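Local coordinates for protein Bse634I restriction endonuclease (Geobacillus stearothermophilus, PDB 1KNV) that probably cleaves double-stranded DNA at a specific short sequence, as a metal-dependent type II restriction endonuclease, at residues K108-F112 against R113-D117; Q253-T257 against H258-N262; E281-D284 against K285-Q289. All coordinates share one frame; numbering follows the deposited sequence.

Contact 1: K108-F112 against R113-D117; sequences KTFDF and RKIFD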
loop_
_atom_site.group_PDB
_atom_site.type_symbol
_atom_site.label_atom_id
_atom_site.label_comp_id
_atom_site.label_asym_id
_atom_site.label_seq_id
_atom_site.Cartn_x
_atom_site.Cartn_y
_atom_site.Cartn_z
ATOM N N LYS B 108 20.239 15.238 -19.317
ATOM C CA LYS B 108 20.705 16.604 -19.162
ATOM C C LYS B 108 20.377 17.466 -20.373
ATOM O O LYS B 108 20.151 18.667 -20.254
ATOM C CB LYS B 108 22.197 16.607 -18.877
ATOM C CG LYS B 108 22.528 15.941 -17.553
ATOM C CD LYS B 108 23.996 16.115 -17.189
ATOM C CE LYS B 108 24.324 15.423 -15.869
ATOM N NZ LYS B 108 25.788 15.487 -15.550
ATOM N N THR B 109 20.340 16.846 -21.543
ATOM C CA THR B 109 20.004 17.554 -22.771
ATOM C C THR B 109 18.512 17.891 -22.765
ATOM O O THR B 109 18.109 19.028 -23.016
ATOM C CB THR B 109 20.293 16.681 -23.998
ATOM O OG1 THR B 109 21.694 16.402 -24.055
ATOM C CG2 THR B 109 19.851 17.379 -25.280
ATOM N N PHE B 110 17.696 16.886 -22.473
ATOM C CA PHE B 110 16.256 17.062 -22.439
ATOM C C PHE B 110 15.658 15.964 -21.582
ATOM O O PHE B 110 15.550 14.826 -22.030
ATOM C CB PHE B 110 15.680 16.965 -23.852
ATOM C CG PHE B 110 14.203 17.272 -23.934
ATOM C CD1 PHE B 110 13.760 18.550 -24.257
ATOM C CD2 PHE B 110 13.257 16.283 -23.691
ATOM C CE1 PHE B 110 12.405 18.834 -24.339
ATOM C CE2 PHE B 110 11.899 16.558 -23.771
ATOM C CZ PHE B 110 11.472 17.836 -24.095
ATOM N N ASP B 111 15.280 16.304 -20.349
ATOM C CA ASP B 111 14.665 15.349 -19.430
ATOM C C ASP B 111 13.347 14.909 -20.059
ATOM O O ASP B 111 12.458 15.735 -20.274
ATOM C CB ASP B 111 14.391 16.026 -18.094
ATOM C CG ASP B 111 13.739 15.100 -17.099
ATOM O OD1 ASP B 111 13.157 14.081 -17.523
ATOM O OD2 ASP B 111 13.799 15.399 -15.887
ATOM N N PHE B 112 13.215 13.613 -20.339
ATOM C CA PHE B 112 12.007 13.075 -20.982
ATOM C C PHE B 112 10.728 13.453 -20.249
ATOM O O PHE B 112 9.664 13.556 -20.863
ATOM C CB PHE B 112 12.097 11.545 -21.111
ATOM C CG PHE B 112 11.585 10.788 -19.902
ATOM C CD1 PHE B 112 10.273 10.328 -19.857
ATOM C CD2 PHE B 112 12.407 10.560 -18.807
ATOM C CE1 PHE B 112 9.789 9.651 -18.731
ATOM C CE2 PHE B 112 11.935 9.890 -17.683
ATOM C CZ PHE B 112 10.619 9.433 -17.645
ATOM N N ARG B 113 10.835 13.650 -18.936
ATOM C CA ARG B 113 9.686 14.021 -18.117
ATOM C C ARG B 113 9.003 15.291 -18.615
ATOM O O ARG B 113 7.834 15.528 -18.335
ATOM C CB ARG B 113 10.123 14.183 -16.660
ATOM C CG ARG B 113 10.439 12.843 -16.019
ATOM C CD ARG B 113 11.206 12.991 -14.736
ATOM N NE ARG B 113 10.516 13.835 -13.769
ATOM C CZ ARG B 113 10.949 14.030 -12.530
ATOM N NH1 ARG B 113 12.065 13.434 -12.124
ATOM N NH2 ARG B 113 10.279 14.815 -11.700
ATOM N N LYS B 114 9.736 16.094 -19.379
ATOM C CA LYS B 114 9.195 17.325 -19.923
ATOM C C LYS B 114 8.167 17.071 -21.019
ATOM O O LYS B 114 7.535 18.009 -21.497
ATOM C CB LYS B 114 10.337 18.201 -20.438
ATOM C CG LYS B 114 11.213 18.734 -19.312
ATOM C CD LYS B 114 12.582 19.169 -19.789
ATOM C CE LYS B 114 12.494 20.367 -20.690
ATOM N NZ LYS B 114 13.843 20.755 -21.193
ATOM N N ILE B 115 7.991 15.816 -21.428
ATOM C CA ILE B 115 6.992 15.524 -22.455
ATOM C C ILE B 115 5.618 15.416 -21.802
ATOM O O ILE B 115 4.588 15.490 -22.466
ATOM C CB ILE B 115 7.284 14.206 -23.237
ATOM C CG1 ILE B 115 7.111 12.983 -22.334
ATOM C CG2 ILE B 115 8.696 14.251 -23.817
ATOM C CD1 ILE B 115 7.100 11.672 -23.114
ATOM N N PHE B 116 5.615 15.250 -20.485
ATOM C CA PHE B 116 4.380 15.140 -19.729
ATOM C C PHE B 116 3.612 16.451 -19.675
ATOM O O PHE B 116 4.210 17.528 -19.710
ATOM C CB PHE B 116 4.694 14.695 -18.306
ATOM C CG PHE B 116 5.034 13.243 -18.187
ATOM C CD1 PHE B 116 5.860 12.796 -17.154
ATOM C CD2 PHE B 116 4.492 12.316 -19.073
ATOM C CE1 PHE B 116 6.140 11.438 -16.998
ATOM C CE2 PHE B 116 4.758 10.966 -18.936
ATOM C CZ PHE B 116 5.588 10.520 -17.891
ATOM N N ASP B 117 2.286 16.357 -19.587
ATOM C CA ASP B 117 1.467 17.552 -19.491
ATOM C C ASP B 117 1.684 18.206 -18.130
ATOM O O ASP B 117 2.306 17.634 -17.224
ATOM C CB ASP B 117 -0.023 17.227 -19.726
ATOM C CG ASP B 117 -0.563 16.119 -18.821
ATOM O OD1 ASP B 117 -1.602 15.529 -19.183
ATOM O OD2 ASP B 117 0.008 15.833 -17.752
HETATM O O HOH W 1 15.794 19.430 -19.501
#
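Asp111 and Arg113, with Phe110, Phe112, Lys114 and Ile115 around them, form a local Asx turn running into a short 3-10 turn, largely buried in the connection from strand 99-103 to helix 118-131. Asp111 OD1 accepts the bond of Arg113 N at 2.8 Å, the donor standing 43° out of the carboxylate plane. With CG opposite its own nitrogen (chi1 179°), the carboxylate reaches forward to the nitrogen two residues on. The Asp111 carbonyl closes a turn one residue wider, its O 2.9 Å from Lys114 N, and the next turn repeats the step with Ile115 N bound to Phe112 O at 2.9 Å.

The side chains pack closely on this coil. Arg113 CG lies over one face of the Phe112 ring, 3.9 Å from its centroid, in a CH-pi contact. The bent chain of Lys114 carries CE over a face of the Phe110 ring, and its NZ continues to a water at 2.9 Å that also accepts from Asp111 N. Ile115 CG2 meets the same ring in its plane, at the edge, 3.9 Å from CE2. Beyond the segments, Asn144 bonds the backbone of Phe110 and Phe112, and Ile115 rests on Leu148 and Ile150 of strand 147-151 in the central sheet.

Arg113 sends its guanidinium to a salt bridge with Glu128 and a hydrogen bond to Thr142. Asp111 OD2, 4.2 Å from Arg113 NE, lies well out of the guanidinium plane, where no N-H points at it, so only a charge attraction is likely; the two planes stand 89° apart. Asp111 thus uses OD1 to close the Asx turn, and the nearby arginine would be expected to stabilise its negative charge.

Contact 2: Q253-T257 against H258-N262; sequences QTAAT and HTIVN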
loop_
_atom_site.group_PDB
_atom_site.type_symbol
_atom_site.label_atom_id
_atom_site.label_comp_id
_atom_site.label_asym_id
_atom_site.label_seq_id
_atom_site.Cartn_x
_atom_site.Cartn_y
_atom_site.Cartn_z
ATOM N N GLN B 253 16.063 -10.926 -14.917
ATOM C CA GLN B 253 14.751 -11.419 -14.477
ATOM C C GLN B 253 14.473 -10.882 -13.078
ATOM O O GLN B 253 13.406 -11.096 -12.516
ATOM C CB GLN B 253 14.700 -12.946 -14.450
ATOM C CG GLN B 253 14.492 -13.589 -15.800
ATOM C CD GLN B 253 14.436 -15.100 -15.706
ATOM O OE1 GLN B 253 14.067 -15.678 -14.681
ATOM N NE2 GLN B 253 14.797 -15.763 -16.797
ATOM N N THR B 254 15.446 -10.159 -12.537
ATOM C CA THR B 254 15.356 -9.554 -11.214
ATOM C C THR B 254 14.044 -8.756 -11.079
ATOM O O THR B 254 13.666 -7.991 -11.971
ATOM C CB THR B 254 16.595 -8.646 -10.969
ATOM O OG1 THR B 254 16.511 -8.034 -9.683
ATOM C CG2 THR B 254 16.681 -7.567 -12.015
ATOM N N ALA B 255 13.350 -8.967 -9.964
ATOM C CA ALA B 255 12.082 -8.305 -9.682
ATOM C C ALA B 255 12.194 -6.808 -9.363
ATOM O O ALA B 255 13.093 -6.378 -8.646
ATOM C CB ALA B 255 11.399 -9.015 -8.530
ATOM N N ALA B 256 11.276 -6.012 -9.895
ATOM C CA ALA B 256 11.275 -4.586 -9.609
ATOM C C ALA B 256 11.114 -4.521 -8.090
ATOM O O ALA B 256 10.139 -5.041 -7.557
ATOM C CB ALA B 256 10.091 -3.928 -10.309
ATOM N N THR B 257 12.059 -3.901 -7.391
ATOM C CA THR B 257 11.994 -3.844 -5.930
ATOM C C THR B 257 10.729 -3.249 -5.316
ATOM O O THR B 257 10.323 -3.644 -4.213
ATOM C CB THR B 257 13.220 -3.104 -5.321
ATOM O OG1 THR B 257 13.217 -1.731 -5.720
ATOM C CG2 THR B 257 14.511 -3.751 -5.772
ATOM N N HIS B 258 10.095 -2.306 -6.004
ATOM C CA HIS B 258 8.888 -1.714 -5.442
ATOM C C HIS B 258 7.702 -2.672 -5.481
ATOM O O HIS B 258 6.683 -2.434 -4.826
ATOM C CB HIS B 258 8.524 -0.392 -6.152
ATOM C CG HIS B 258 8.035 -0.555 -7.556
ATOM N ND1 HIS B 258 8.881 -0.644 -8.639
ATOM C CD2 HIS B 258 6.776 -0.666 -8.055
ATOM C CE1 HIS B 258 8.170 -0.807 -9.742
ATOM N NE2 HIS B 258 6.889 -0.824 -9.414
ATOM N N THR B 259 7.832 -3.768 -6.218
ATOM C CA THR B 259 6.725 -4.702 -6.325
ATOM C C THR B 259 6.734 -5.849 -5.326
ATOM O O THR B 259 5.835 -6.687 -5.366
ATOM C CB THR B 259 6.628 -5.308 -7.747
ATOM O OG1 THR B 259 7.755 -6.153 -7.999
ATOM C CG2 THR B 259 6.585 -4.201 -8.796
ATOM N N ILE B 260 7.723 -5.905 -4.430
ATOM C CA ILE B 260 7.756 -7.007 -3.466
ATOM C C ILE B 260 7.369 -6.634 -2.042
ATOM O O ILE B 260 7.564 -7.426 -1.119
ATOM C CB ILE B 260 9.144 -7.714 -3.405
ATOM C CG1 ILE B 260 10.206 -6.780 -2.818
ATOM C CG2 ILE B 260 9.550 -8.190 -4.790
ATOM C CD1 ILE B 260 11.544 -7.489 -2.550
ATOM N N VAL B 261 6.812 -5.442 -1.854
ATOM C CA VAL B 261 6.419 -5.023 -0.524
ATOM C C VAL B 261 4.904 -4.995 -0.314
ATOM O O VAL B 261 4.440 -4.828 0.807
ATOM C CB VAL B 261 7.032 -3.650 -0.190
ATOM C CG1 VAL B 261 8.558 -3.749 -0.265
ATOM C CG2 VAL B 261 6.531 -2.596 -1.154
ATOM N N ASN B 262 4.134 -5.182 -1.383
ATOM C CA ASN B 262 2.673 -5.185 -1.289
ATOM C C ASN B 262 2.137 -6.415 -2.026
ATOM O O ASN B 262 2.326 -6.559 -3.229
ATOM C CB ASN B 262 2.121 -3.892 -1.901
ATOM C CG ASN B 262 0.587 -3.828 -1.912
ATOM O OD1 ASN B 262 0.009 -2.867 -2.436
ATOM N ND2 ASN B 262 -0.071 -4.837 -1.344
#
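His258 brings its ring back beside Ala256, CE1 3.7 Å from Ala256 CB, in an oblique approach. Its CG sits between the backbone nitrogen and the carbonyl carbon (chi1 70°), which folds the imidazole beside the alanine methyl, and the ring also touches Lys217 and Ser218 of helix 203-227. One face of the imidazole receives the CG2 methyl of the next residue, Thr259, which lies offset toward the rim.

Thr259 grips Ala256 O twice. Its hydroxyl donates from OG1 at 2.7 Å, in the carbonyl plane and on a lone pair, while its backbone N donates at 3.0 Å from well above that plane. The two donors thus approach the oxygen from different directions, and the hydroxyl bond fixes the rotation of the threonine, whose CG2 then reaches Ala256 CB at 3.8 Å. The backbone bond closes a turn of the 3-10 kind, the short coil that interrupts the loop between helix 246-251 and strand 273-276. This coil lies at a subunit interface of the tetramer: Thr257 packs on Ser218 of the second subunit, and His258 on Thr257 of that same subunit.

Ile260 continues the turn only feebly, its N making a weak bond of 3.5 Å to Thr257 O. Its two branches meet different residues: CG1 comes to 3.4 Å from Thr257 O, whereas CG2 packs on Ala255 CB at 4.3 Å. At Val261 the association with the preceding residues thins to a marginal approach of CG1 to Thr257 O.

Contact 3: E281-D284 against K285-Q289; sequences EDID and KMLDQ
Lys285 N donates to Glu281 O at 3.0 Å, in the carbonyl plane, the first of four i to i+4 bonds that cross between the segments. The following pairs repeat the spacing of four residues: Met286 N to Asp282 O, Leu287 N to Ile283 O, and Asp288 N to Asp284 O, the last at 2.8 Å. Asp282 O is met from well above its plane, the others more nearly within theirs.

Charged side chains gather on the exposed flank. Lys285 is fully extended, its CG set opposite the carbonyl carbon (chi1 -67°), which sends the chain back toward the start of the helix between Glu281 and Asp282. Its CE lies 3.8 Å from Glu281 CD, an aliphatic carbon against a carboxylate. The ammonium stays beyond salt-bridge range of both acids, NZ being 4.2 Å from Glu281 OE1 and 4.4 Å from Asp282 OD1, so any attraction is probably a loose electrostatic one. Asp282 spends OD2 on the backbone nitrogens of Thr278 and Ser279, just before the helix.

All of this belongs to the C-terminal alpha-helix 281-291, which follows strand 273-276 of the central mixed sheet after a short connection. Two more acids bind helix 68-93 and its end: Asp284 through a salt bridge to Lys93, and Asp288 through a hydrogen bond to Tyr90 and a salt bridge to Arg94.

Apolar contacts occupy the inner side. Ile283 and Leu287 run side by side in the same direction, CG2 to CD1 4.2 Å, against Ile83 and Tyr90 of helix 68-93 respectively. Met286 packs on Phe275 of strand 273-276, its side chain about 5 Å from that of Leu197, which binds calcium in another structure of this protein, none being bound to this chain.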
loop_
_atom_site.group_PDB
_atom_site.type_symbol
_atom_site.label_atom_id
_atom_site.label_comp_id
_atom_site.label_asym_id
_atom_site.label_seq_id
_atom_site.Cartn_x
_atom_site.Cartn_y
_atom_site.Cartn_z
ATOM N N GLU B 281 16.562 -5.561 -38.984
ATOM C CA GLU B 281 15.301 -6.258 -38.858
ATOM C C GLU B 281 15.055 -6.564 -37.383
ATOM O O GLU B 281 13.905 -6.639 -36.947
ATOM C CB GLU B 281 15.318 -7.553 -39.669
ATOM C CG GLU B 281 14.065 -8.385 -39.483
ATOM C CD GLU B 281 14.037 -9.599 -40.383
ATOM O OE1 GLU B 281 15.085 -10.264 -40.512
ATOM O OE2 GLU B 281 12.965 -9.893 -40.951
ATOM N N ASP B 282 16.135 -6.748 -36.619
ATOM C CA ASP B 282 16.008 -7.043 -35.188
ATOM C C ASP B 282 15.373 -5.876 -34.432
ATOM O O ASP B 282 14.835 -6.059 -33.338
ATOM C CB ASP B 282 17.369 -7.348 -34.553
ATOM C CG ASP B 282 17.933 -8.684 -34.982
ATOM O OD1 ASP B 282 17.143 -9.582 -35.363
ATOM O OD2 ASP B 282 19.173 -8.836 -34.912
ATOM N N ILE B 283 15.459 -4.681 -35.012
ATOM C CA ILE B 283 14.884 -3.487 -34.417
ATOM C C ILE B 283 13.371 -3.569 -34.579
ATOM O O ILE B 283 12.623 -3.301 -33.641
ATOM C CB ILE B 283 15.398 -2.207 -35.120
ATOM C CG1 ILE B 283 16.911 -2.066 -34.924
ATOM C CG2 ILE B 283 14.669 -0.989 -34.577
ATOM C CD1 ILE B 283 17.529 -0.887 -35.678
ATOM N N ASP B 284 12.932 -3.937 -35.784
ATOM C CA ASP B 284 11.506 -4.079 -36.083
ATOM C C ASP B 284 10.889 -5.178 -35.219
ATOM O O ASP B 284 9.778 -5.035 -34.714
ATOM C CB ASP B 284 11.279 -4.462 -37.549
ATOM C CG ASP B 284 11.685 -3.381 -38.519
ATOM O OD1 ASP B 284 11.919 -2.233 -38.092
ATOM O OD2 ASP B 284 11.751 -3.697 -39.728
ATOM N N LYS B 285 11.607 -6.290 -35.079
ATOM C CA LYS B 285 11.126 -7.411 -34.275
ATOM C C LYS B 285 10.954 -6.991 -32.813
ATOM O O LYS B 285 9.971 -7.342 -32.170
ATOM C CB LYS B 285 12.093 -8.595 -34.376
ATOM C CG LYS B 285 12.163 -9.247 -35.756
ATOM C CD LYS B 285 13.102 -10.450 -35.714
ATOM C CE LYS B 285 13.183 -11.179 -37.042
ATOM N NZ LYS B 285 14.149 -12.314 -36.956
ATOM N N MET B 286 11.915 -6.237 -32.297
ATOM C CA MET B 286 11.845 -5.757 -30.925
ATOM C C MET B 286 10.613 -4.883 -30.740
ATOM O O MET B 286 9.857 -5.058 -29.796
ATOM C CB MET B 286 13.081 -4.931 -30.587
ATOM C CG MET B 286 12.913 -4.116 -29.321
ATOM S SD MET B 286 14.365 -3.189 -28.932
ATOM C CE MET B 286 14.283 -1.886 -30.119
ATOM N N LEU B 287 10.423 -3.931 -31.648
ATOM C CA LEU B 287 9.289 -3.029 -31.567
ATOM C C LEU B 287 7.992 -3.780 -31.714
ATOM O O LEU B 287 6.990 -3.410 -31.115
ATOM C CB LEU B 287 9.400 -1.948 -32.636
ATOM C CG LEU B 287 10.570 -0.996 -32.394
ATOM C CD1 LEU B 287 10.729 -0.033 -33.567
ATOM C CD2 LEU B 287 10.324 -0.247 -31.073
ATOM N N ASP B 288 7.997 -4.835 -32.517
ATOM C CA ASP B 288 6.784 -5.620 -32.681
ATOM C C ASP B 288 6.384 -6.223 -31.353
ATOM O O ASP B 288 5.213 -6.204 -30.992
ATOM C CB ASP B 288 6.976 -6.750 -33.690
ATOM C CG ASP B 288 6.846 -6.278 -35.127
ATOM O OD1 ASP B 288 6.170 -5.247 -35.360
ATOM O OD2 ASP B 288 7.405 -6.948 -36.023
ATOM N N GLN B 289 7.356 -6.757 -30.620
ATOM C CA GLN B 289 7.058 -7.376 -29.337
ATOM C C GLN B 289 6.643 -6.360 -28.297
ATOM O O GLN B 289 5.872 -6.662 -27.390
ATOM C CB GLN B 289 8.252 -8.157 -28.797
ATOM C CG GLN B 289 7.873 -8.919 -27.533
ATOM C CD GLN B 289 9.038 -9.628 -26.871
ATOM O OE1 GLN B 289 9.791 -10.357 -27.527
ATOM N NE2 GLN B 289 9.181 -9.434 -25.557
#

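How the contacts relate
The three contacts follow one another in series along the chain, none inside another and none touching: their centres lie 25 to 27 Å apart. Contacts 1 and 3 fall on opposite sides of the chain's centre, yet both border the five-stranded mixed sheet of the PD-(D/E)XK fold, contact 1 against strands 147-151 and 191-198, contact 3 against strand 273-276. The side chain of Asp146, a calcium ligand in another structure of the protein, is about 10 Å from that of Phe112 and about 9 Å from that of Met286. Contact 2, farther out at about 25 Å from the centre, packs on helix 203-227 and joins the assembly interface, whereas contacts 1 and 3 touch no other subunit.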